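PDB 5FHK: LysR family transcriptional regulator from Vibrio vulnificus, which probably acts as a LysR-type transcription factor, AphB, that controls virulence genes, this chain being its regulatory domain without the DNA-binding part. Local coordinates for residues L80-E85 with L147-M152; H102-G107 with N125-R130; E53-F58 with E192-F197. All blocks are in the same frame, centred on the assembly; numbering follows the deposited sequence.

Contact 1: L80-E85 with L147-M152; sequences LVASPE and LGITLM
G148 approaches the other strand through its carbonyl oxygen, which lies 3.7 Å from A82 CB. Water 1 bridges the same edge: it accepts from S83 N and donates to G148 O. The backbone of G148 is at phi 151°, where a CB would press on the preceding carbonyl oxygen. I149 follows. Its CA makes a CA-H...O contact with V81 O, and its CG1 reaches A82 CB at 4.2 Å. T150 forms the hydrogen-bonded antiparallel pair with V81. V81 N donates to T150 O at 3.1 Å, and T150 N returns a bond to V81 O at 3.2 Å. Both bonds are nearly straight. The two side chains lie side by side on one face, with T150 CG2 3.9 Å from V81 CG2. T150 OG1 stands anti to its own backbone N (chi1 178°) and bonds L105 O on the next strand. L151 is the non-hydrogen-bonded partner of L80. On the other face the two side chains cross obliquely, L151 CD1 meeting L80 CD2 at 3.6 Å. Strand 149-153 lies between strand 68-82, antiparallel, and strand 104-107, parallel, in the sheet of one lobe of this periplasmic-binding-protein-like regulatory domain. T150 packs against helix 136-144 at V139 and C143, while V81 meets I157. On the opposite face, L80 and L151 both rest on W113 of strand 113-117.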
loop_
_atom_site.group_PDB
_atom_site.type_symbol
_atom_site.label_atom_id
_atom_site.label_comp_id
_atom_site.label_asym_id
_atom_site.label_seq_id
_atom_site.Cartn_x
_atom_site.Cartn_y
_atom_site.Cartn_z
ATOM N N LEU A 80 0.394 1.913 20.399
ATOM C CA LEU A 80 -1.034 1.630 20.379
ATOM C C LEU A 80 -1.795 2.935 20.236
ATOM O O LEU A 80 -1.469 3.910 20.919
ATOM C CB LEU A 80 -1.439 0.909 21.662
ATOM C CG LEU A 80 -0.794 -0.466 21.892
ATOM C CD1 LEU A 80 -1.029 -0.957 23.341
ATOM C CD2 LEU A 80 -1.321 -1.485 20.890
ATOM N N VAL A 81 -2.784 2.964 19.328
ATOM C CA VAL A 81 -3.634 4.134 19.122
ATOM C C VAL A 81 -5.079 3.722 18.842
ATOM O O VAL A 81 -5.379 2.561 18.556
ATOM C CB VAL A 81 -3.139 5.059 17.975
ATOM C CG1 VAL A 81 -1.799 5.665 18.319
ATOM C CG2 VAL A 81 -3.049 4.293 16.623
ATOM N N ALA A 82 -5.981 4.707 18.949
ATOM C CA ALA A 82 -7.396 4.595 18.605
ATOM C C ALA A 82 -7.932 6.009 18.363
ATOM O O ALA A 82 -7.352 6.995 18.829
ATOM C CB ALA A 82 -8.195 3.885 19.711
ATOM N N SER A 83 -9.048 6.111 17.645
ATOM C CA SER A 83 -9.612 7.443 17.407
ATOM C C SER A 83 -10.253 8.002 18.683
ATOM O O SER A 83 -10.548 7.261 19.616
ATOM C CB SER A 83 -10.633 7.400 16.272
ATOM O OG SER A 83 -11.893 6.957 16.740
ATOM N N PRO A 84 -10.409 9.327 18.780
ATOM C CA PRO A 84 -11.152 9.892 19.925
ATOM C C PRO A 84 -12.568 9.362 20.031
ATOM O O PRO A 84 -13.079 9.190 21.144
ATOM C CB PRO A 84 -11.130 11.401 19.644
ATOM C CG PRO A 84 -9.850 11.593 18.865
ATOM C CD PRO A 84 -9.698 10.362 18.016
ATOM N N GLU A 85 -13.222 9.077 18.907
ATOM C CA GLU A 85 -14.575 8.541 18.982
ATOM C C GLU A 85 -14.586 7.174 19.664
ATOM O O GLU A 85 -15.476 6.883 20.466
ATOM C CB GLU A 85 -15.186 8.466 17.580
ATOM C CG GLU A 85 -16.637 7.983 17.544
ATOM C CD GLU A 85 -17.116 7.635 16.128
ATOM O OE1 GLU A 85 -16.267 7.263 15.269
ATOM O OE2 GLU A 85 -18.346 7.745 15.880
ATOM N N LEU A 147 -13.289 1.958 14.929
ATOM C CA LEU A 147 -13.619 0.556 15.096
ATOM C C LEU A 147 -12.717 -0.164 16.089
ATOM O O LEU A 147 -12.954 -1.343 16.364
ATOM C CB LEU A 147 -13.574 -0.156 13.741
ATOM C CG LEU A 147 -14.594 0.284 12.677
ATOM C CD1 LEU A 147 -14.242 -0.315 11.310
ATOM C CD2 LEU A 147 -16.040 -0.095 13.073
ATOM N N GLY A 148 -11.709 0.490 16.654
ATOM C CA GLY A 148 -10.992 -0.167 17.737
ATOM C C GLY A 148 -9.537 0.266 17.823
ATOM O O GLY A 148 -9.129 1.267 17.231
ATOM N N ILE A 149 -8.778 -0.534 18.582
ATOM C CA ILE A 149 -7.375 -0.299 18.920
ATOM C C ILE A 149 -6.487 -1.058 17.944
ATOM O O ILE A 149 -6.748 -2.229 17.633
ATOM C CB ILE A 149 -7.087 -0.764 20.362
ATOM C CG1 ILE A 149 -7.848 0.078 21.396
ATOM C CG2 ILE A 149 -5.567 -0.817 20.643
ATOM C CD1 ILE A 149 -8.004 -0.631 22.669
ATOM N N THR A 150 -5.427 -0.408 17.471
ATOM C CA THR A 150 -4.429 -1.059 16.635
ATOM C C THR A 150 -3.028 -0.753 17.143
ATOM O O THR A 150 -2.805 0.143 17.956
ATOM C CB THR A 150 -4.518 -0.613 15.172
ATOM O OG1 THR A 150 -3.478 -1.267 14.444
ATOM C CG2 THR A 150 -4.314 0.905 15.076
ATOM N N LEU A 151 -2.074 -1.516 16.635
ATOM C CA LEU A 151 -0.663 -1.261 16.871
ATOM C C LEU A 151 -0.041 -0.868 15.540
ATOM O O LEU A 151 -0.217 -1.561 14.534
ATOM C CB LEU A 151 0.037 -2.480 17.446
ATOM C CG LEU A 151 1.534 -2.239 17.640
ATOM C CD1 LEU A 151 1.716 -1.417 18.876
ATOM C CD2 LEU A 151 2.283 -3.569 17.803
ATOM N N MET A 152 0.681 0.243 15.538
ATOM C CA MET A 152 1.007 0.865 14.276
ATOM C C MET A 152 2.387 1.498 14.379
ATOM O O MET A 152 2.717 2.081 15.430
ATOM C CB MET A 152 -0.053 1.916 13.938
ATOM C CG MET A 152 0.040 2.558 12.587
ATOM S SD MET A 152 -0.603 1.530 11.269
ATOM C CE MET A 152 -2.202 1.074 11.914
HETATM O O HOH W 1 -10.610 3.759 16.732
#

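Contact 2: H102-G107 with N125-R130; sequences HFLLKG and NVDRGR
K106 has CG anti to the carbonyl carbon (chi1 -71°) and an extended chain beyond it, which carries NZ to the N125 side chain, itself swung out with CG anti to the backbone N (chi1 -173°). The target is an Asx turn: N125 OD1 also accepts from D127 N, at 3.1 Å. K106 NZ meets N125 OD1 at 2.7 Å, in the carbonyl plane. It bonds D127 O at 2.7 Å as well, in the plane and on a lone pair. D127 N comes to N125 OD1 from above the amide plane, a different approach from that of the lysine. The ammonium also makes a cation-pi contact with W113. The loop after strand 122-125 is thereby tied to strand 104-107 through the K106 side chain. L104 CD1 packs on the N125 amide, 3.5 Å from OD1. Further on, G129 has no side chain, and its CA comes within 3.0 Å of L104 O. Water 2 joins L104 N to R128 O. R130 runs extended to the dimer partner, bonding M30 O of the second subunit through NH2. On the way it passes over F103 in a cation-pi contact, the ring and guanidinium planes 37° apart, with R130 NH1 3.7 Å above the centre of the F103 ring.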
loop_
_atom_site.group_PDB
_atom_site.type_symbol
_atom_site.label_atom_id
_atom_site.label_comp_id
_atom_site.label_asym_id
_atom_site.label_seq_id
_atom_site.Cartn_x
_atom_site.Cartn_y
_atom_site.Cartn_z
ATOM N N HIS A 102 -11.294 -5.471 24.317
ATOM C CA HIS A 102 -11.428 -4.359 23.393
ATOM C C HIS A 102 -11.408 -4.883 21.961
ATOM O O HIS A 102 -10.864 -5.957 21.681
ATOM C CB HIS A 102 -10.300 -3.338 23.582
ATOM C CG HIS A 102 -10.573 -2.327 24.648
ATOM N ND1 HIS A 102 -11.163 -1.109 24.383
ATOM C CD2 HIS A 102 -10.341 -2.350 25.982
ATOM C CE1 HIS A 102 -11.296 -0.432 25.509
ATOM N NE2 HIS A 102 -10.800 -1.159 26.493
ATOM N N PHE A 103 -12.008 -4.100 21.058
ATOM C CA PHE A 103 -11.936 -4.376 19.629
ATOM C C PHE A 103 -10.528 -4.066 19.131
ATOM O O PHE A 103 -10.062 -2.929 19.258
ATOM C CB PHE A 103 -12.948 -3.529 18.849
ATOM C CG PHE A 103 -14.403 -3.797 19.185
ATOM C CD1 PHE A 103 -15.074 -4.886 18.644
ATOM C CD2 PHE A 103 -15.105 -2.938 20.023
ATOM C CE1 PHE A 103 -16.433 -5.124 18.957
ATOM C CE2 PHE A 103 -16.441 -3.160 20.326
ATOM C CZ PHE A 103 -17.102 -4.250 19.787
ATOM N N LEU A 104 -9.869 -5.053 18.536
ATOM C CA LEU A 104 -8.498 -4.901 18.065
ATOM C C LEU A 104 -8.455 -4.941 16.547
ATOM O O LEU A 104 -9.258 -5.621 15.907
ATOM C CB LEU A 104 -7.586 -5.984 18.646
ATOM C CG LEU A 104 -7.573 -6.015 20.174
ATOM C CD1 LEU A 104 -6.559 -7.024 20.691
ATOM C CD2 LEU A 104 -7.311 -4.621 20.717
ATOM N N LEU A 105 -7.533 -4.164 15.978
ATOM C CA LEU A 105 -7.312 -4.121 14.540
ATOM C C LEU A 105 -5.849 -4.427 14.287
ATOM O O LEU A 105 -4.966 -3.748 14.826
ATOM C CB LEU A 105 -7.695 -2.761 13.958
ATOM C CG LEU A 105 -8.965 -2.161 14.557
ATOM C CD1 LEU A 105 -9.117 -0.643 14.249
ATOM C CD2 LEU A 105 -10.176 -2.945 14.079
ATOM N N LYS A 106 -5.586 -5.462 13.487
ATOM C CA LYS A 106 -4.239 -6.008 13.379
ATOM C C LYS A 106 -3.817 -6.116 11.916
ATOM O O LYS A 106 -4.559 -6.656 11.091
ATOM C CB LYS A 106 -4.173 -7.375 14.070
ATOM C CG LYS A 106 -4.245 -7.298 15.601
ATOM C CD LYS A 106 -4.115 -8.646 16.264
ATOM C CE LYS A 106 -3.821 -8.488 17.763
ATOM N NZ LYS A 106 -3.601 -9.796 18.434
ATOM N N GLY A 107 -2.635 -5.600 11.600
ATOM C CA GLY A 107 -2.095 -5.698 10.255
ATOM C C GLY A 107 -0.691 -6.260 10.262
ATOM O O GLY A 107 0.114 -5.930 11.137
ATOM N N ASN A 125 -0.068 -10.220 22.875
ATOM C CA ASN A 125 -1.471 -10.312 22.480
ATOM C C ASN A 125 -1.603 -11.040 21.150
ATOM O O ASN A 125 -1.089 -10.577 20.123
ATOM C CB ASN A 125 -2.130 -8.944 22.380
ATOM C CG ASN A 125 -3.620 -9.046 22.131
ATOM O OD1 ASN A 125 -4.049 -9.380 21.014
ATOM N ND2 ASN A 125 -4.422 -8.763 23.159
ATOM N N VAL A 126 -2.340 -12.145 21.170
ATOM C CA VAL A 126 -2.551 -13.009 20.023
ATOM C C VAL A 126 -4.025 -13.098 19.645
ATOM O O VAL A 126 -4.398 -13.924 18.809
ATOM C CB VAL A 126 -1.963 -14.413 20.279
ATOM C CG1 VAL A 126 -0.470 -14.329 20.545
ATOM C CG2 VAL A 126 -2.663 -15.067 21.444
ATOM N N ASP A 127 -4.878 -12.272 20.257
ATOM C CA ASP A 127 -6.302 -12.291 19.945
ATOM C C ASP A 127 -6.538 -11.945 18.481
ATOM O O ASP A 127 -5.820 -11.142 17.887
ATOM C CB ASP A 127 -7.066 -11.282 20.806
ATOM C CG ASP A 127 -6.679 -11.330 22.263
ATOM O OD1 ASP A 127 -6.014 -12.295 22.691
ATOM O OD2 ASP A 127 -7.041 -10.379 22.981
ATOM N N ARG A 128 -7.568 -12.547 17.900
ATOM C CA ARG A 128 -7.951 -12.153 16.561
ATOM C C ARG A 128 -8.609 -10.786 16.614
ATOM O O ARG A 128 -9.430 -10.506 17.494
ATOM C CB ARG A 128 -8.896 -13.167 15.922
ATOM C CG ARG A 128 -9.064 -12.949 14.418
ATOM C CD ARG A 128 -9.728 -14.120 13.748
ATOM N NE ARG A 128 -9.292 -15.358 14.375
ATOM C CZ ARG A 128 -10.048 -16.443 14.484
ATOM N NH1 ARG A 128 -11.283 -16.437 13.999
ATOM N NH2 ARG A 128 -9.572 -17.525 15.083
ATOM N N GLY A 129 -8.234 -9.929 15.681
ATOM C CA GLY A 129 -8.855 -8.628 15.610
ATOM C C GLY A 129 -10.285 -8.697 15.105
ATOM O O GLY A 129 -10.682 -9.612 14.379
ATOM N N ARG A 130 -11.069 -7.694 15.504
ATOM C CA ARG A 130 -12.294 -7.371 14.784
ATOM C C ARG A 130 -12.019 -7.257 13.288
ATOM O O ARG A 130 -12.872 -7.603 12.465
ATOM C CB ARG A 130 -12.880 -6.065 15.337
ATOM C CG ARG A 130 -14.083 -5.494 14.569
ATOM C CD ARG A 130 -14.543 -4.184 15.212
ATOM N NE ARG A 130 -15.901 -3.795 14.832
ATOM C CZ ARG A 130 -16.544 -2.742 15.346
ATOM N NH1 ARG A 130 -15.947 -1.975 16.258
ATOM N NH2 ARG A 130 -17.785 -2.463 14.950
HETATM O O HOH W 2 -10.006 -8.167 19.013
#

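Contact 3: E53-F58 with E192-F197; sequences EWDVIF and EKVRLF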
loop_
_atom_site.group_PDB
_atom_site.type_symbol
_atom_site.label_atom_id
_atom_site.label_comp_id
_atom_site.label_asym_id
_atom_site.label_seq_id
_atom_site.Cartn_x
_atom_site.Cartn_y
_atom_site.Cartn_z
ATOM N N GLU A 53 20.698 -10.978 -6.152
ATOM C CA GLU A 53 19.577 -10.614 -7.000
ATOM C C GLU A 53 19.234 -9.129 -6.929
ATOM O O GLU A 53 18.305 -8.692 -7.616
ATOM C CB GLU A 53 18.352 -11.435 -6.585
ATOM C CG GLU A 53 17.494 -11.989 -7.687
ATOM C CD GLU A 53 16.739 -13.238 -7.225
ATOM O OE1 GLU A 53 15.525 -13.148 -6.943
ATOM O OE2 GLU A 53 17.366 -14.314 -7.139
ATOM N N TRP A 54 19.943 -8.348 -6.112
ATOM C CA TRP A 54 19.505 -6.999 -5.785
ATOM C C TRP A 54 20.704 -6.061 -5.751
ATOM O O TRP A 54 21.800 -6.436 -5.322
ATOM C CB TRP A 54 18.751 -6.977 -4.439
ATOM C CG TRP A 54 17.513 -7.832 -4.450
ATOM C CD1 TRP A 54 17.411 -9.137 -4.041
ATOM C CD2 TRP A 54 16.214 -7.460 -4.929
ATOM N NE1 TRP A 54 16.129 -9.587 -4.219
ATOM C CE2 TRP A 54 15.375 -8.584 -4.773
ATOM C CE3 TRP A 54 15.679 -6.280 -5.473
ATOM C CZ2 TRP A 54 14.025 -8.568 -5.133
ATOM C CZ3 TRP A 54 14.349 -6.266 -5.832
ATOM C CH2 TRP A 54 13.534 -7.406 -5.665
ATOM N N ASP A 55 20.498 -4.844 -6.243
ATOM C CA ASP A 55 21.542 -3.838 -6.125
ATOM C C ASP A 55 21.615 -3.300 -4.697
ATOM O O ASP A 55 22.695 -3.219 -4.107
ATOM C CB ASP A 55 21.290 -2.731 -7.150
ATOM C CG ASP A 55 21.520 -3.217 -8.589
ATOM O OD1 ASP A 55 22.596 -3.787 -8.835
ATOM O OD2 ASP A 55 20.636 -3.044 -9.471
ATOM N N VAL A 56 20.473 -2.928 -4.120
ATOM C CA VAL A 56 20.420 -2.414 -2.756
ATOM C C VAL A 56 19.162 -2.946 -2.096
ATOM O O VAL A 56 18.111 -3.080 -2.726
ATOM C CB VAL A 56 20.418 -0.866 -2.667
ATOM C CG1 VAL A 56 20.633 -0.427 -1.235
ATOM C CG2 VAL A 56 21.458 -0.267 -3.561
ATOM N N ILE A 57 19.268 -3.223 -0.803
ATOM C CA ILE A 57 18.162 -3.780 -0.043
ATOM C C ILE A 57 18.015 -2.925 1.207
ATOM O O ILE A 57 18.994 -2.716 1.939
ATOM C CB ILE A 57 18.383 -5.273 0.293
ATOM C CG1 ILE A 57 18.106 -6.123 -0.954
ATOM C CG2 ILE A 57 17.433 -5.745 1.405
ATOM C CD1 ILE A 57 18.407 -7.657 -0.810
ATOM N N PHE A 58 16.825 -2.352 1.387
ATOM C CA PHE A 58 16.414 -1.709 2.630
ATOM C C PHE A 58 15.490 -2.651 3.379
ATOM O O PHE A 58 14.513 -3.153 2.816
ATOM C CB PHE A 58 15.703 -0.378 2.370
ATOM C CG PHE A 58 16.527 0.580 1.565
ATOM C CD1 PHE A 58 16.612 0.456 0.191
ATOM C CD2 PHE A 58 17.246 1.584 2.182
ATOM C CE1 PHE A 58 17.390 1.333 -0.561
ATOM C CE2 PHE A 58 18.024 2.461 1.428
ATOM C CZ PHE A 58 18.077 2.322 0.062
ATOM N N GLU A 192 28.577 2.102 -11.297
ATOM C CA GLU A 192 28.553 3.532 -10.980
ATOM C C GLU A 192 27.152 4.008 -10.596
ATOM O O GLU A 192 26.990 4.776 -9.641
ATOM C CB GLU A 192 29.069 4.328 -12.180
ATOM C CG GLU A 192 29.050 5.869 -12.048
ATOM C CD GLU A 192 29.582 6.572 -13.310
ATOM O OE1 GLU A 192 28.759 7.053 -14.135
ATOM O OE2 GLU A 192 30.827 6.611 -13.491
ATOM N N LYS A 193 26.135 3.592 -11.349
ATOM C CA LYS A 193 24.773 4.022 -11.044
ATOM C C LYS A 193 24.359 3.563 -9.648
ATOM O O LYS A 193 23.760 4.329 -8.885
ATOM C CB LYS A 193 23.810 3.512 -12.116
ATOM C CG LYS A 193 23.969 4.250 -13.424
ATOM C CD LYS A 193 22.872 3.907 -14.431
ATOM C CE LYS A 193 22.987 2.465 -14.916
ATOM N NZ LYS A 193 23.566 2.408 -16.311
ATOM N N VAL A 194 24.741 2.347 -9.268
ATOM C CA VAL A 194 24.438 1.863 -7.926
ATOM C C VAL A 194 25.254 2.619 -6.890
ATOM O O VAL A 194 24.753 2.999 -5.825
ATOM C CB VAL A 194 24.678 0.350 -7.865
ATOM C CG1 VAL A 194 24.642 -0.152 -6.416
ATOM C CG2 VAL A 194 23.650 -0.334 -8.724
ATOM N N ARG A 195 26.519 2.868 -7.197
ATOM C CA ARG A 195 27.375 3.628 -6.304
ATOM C C ARG A 195 26.853 5.045 -6.105
ATOM O O ARG A 195 26.859 5.570 -4.985
ATOM C CB ARG A 195 28.789 3.618 -6.886
ATOM C CG ARG A 195 29.702 4.711 -6.415
ATOM C CD ARG A 195 31.012 4.722 -7.234
ATOM N NE ARG A 195 31.009 5.752 -8.265
ATOM C CZ ARG A 195 30.758 7.038 -8.033
ATOM N NH1 ARG A 195 30.476 7.468 -6.805
ATOM N NH2 ARG A 195 30.788 7.896 -9.034
ATOM N N LEU A 196 26.383 5.683 -7.177
ATOM C CA LEU A 196 25.859 7.031 -7.022
ATOM C C LEU A 196 24.638 7.020 -6.120
ATOM O O LEU A 196 24.448 7.927 -5.295
ATOM C CB LEU A 196 25.547 7.624 -8.389
ATOM C CG LEU A 196 26.820 8.247 -8.969
ATOM C CD1 LEU A 196 26.608 8.713 -10.386
ATOM C CD2 LEU A 196 27.286 9.422 -8.103
ATOM N N PHE A 197 23.833 5.965 -6.217
ATOM C CA PHE A 197 22.635 5.882 -5.398
ATOM C C PHE A 197 23.006 5.774 -3.929
ATOM O O PHE A 197 22.501 6.526 -3.092
ATOM C CB PHE A 197 21.784 4.691 -5.842
ATOM C CG PHE A 197 20.581 4.479 -5.007
ATOM C CD1 PHE A 197 19.510 5.345 -5.085
ATOM C CD2 PHE A 197 20.520 3.426 -4.109
ATOM C CE1 PHE A 197 18.396 5.142 -4.284
ATOM C CE2 PHE A 197 19.432 3.232 -3.322
ATOM C CZ PHE A 197 18.366 4.073 -3.404
#
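V194 and F197, one turn apart on helix 192-204, meet D55, just before strand 56-60, and V56 and F58 on it. The two elements run in roughly the same direction, their short axes 31° apart and 11.2 Å from each other. Such a helix laid on the face of a sheet fits the periplasmic-binding-protein fold of this family. F197 has CG anti to its backbone N (chi1 176°), which carries the ring off the helix toward the strand. F58 comes from the opposite direction, its CG anti to the carbonyl carbon (chi1 -56°). The two rings meet edge against edge: F58 CZ is 3.8 Å from F197 CE2, and neither ring covers a face of the other. V56 also reaches the rim of F197, its CG2 touching CD2 at 3.8 Å. This methyl is the V56 branch that lies anti to the carbonyl carbon, and it also approaches V194 CG1 at 4.3 Å. V194 sends its other methyl to D55. The two side chains cross at about a right angle, with V194 CG2 3.6 Å from D55 CG. Beyond the pair, F197 makes an edge-to-face contact with F29 of helix 18-32. F58 packs on M22 of that helix, and V56 and F58 both touch M182 of strand 178-185. D55 OD2 accepts from K10 N of the neighbouring strand 9-14. Contacts between apolar side chains therefore join helix and strand, with no hydrogen bond between the segments, and a methyl meets the D55 carboxylate where the loop before the strand reaches V194.

Contacts 1 and 2 are neighbours, with centres 11 Å apart. Strand 149-153 joins them: I149 O lies 2.7 Å from L105 N and I149 N lies 2.8 Å from F103 O, both probable hydrogen bonds. Contact 3 lies on the other side of the chain's centre. Its centre is 38 Å from those of both other contacts, and its nearest atoms are about 17 Å from theirs. The mixed sheet reaches all three. Along the chain, contact 2 is nested inside contact 1, and contact 1 inside contact 3. Contacts 1 and 2 lie in one lobe and contact 3 probably in the other, as expected of the two-lobed LysR regulatory domain; effectors in relatives usually bind between the lobes.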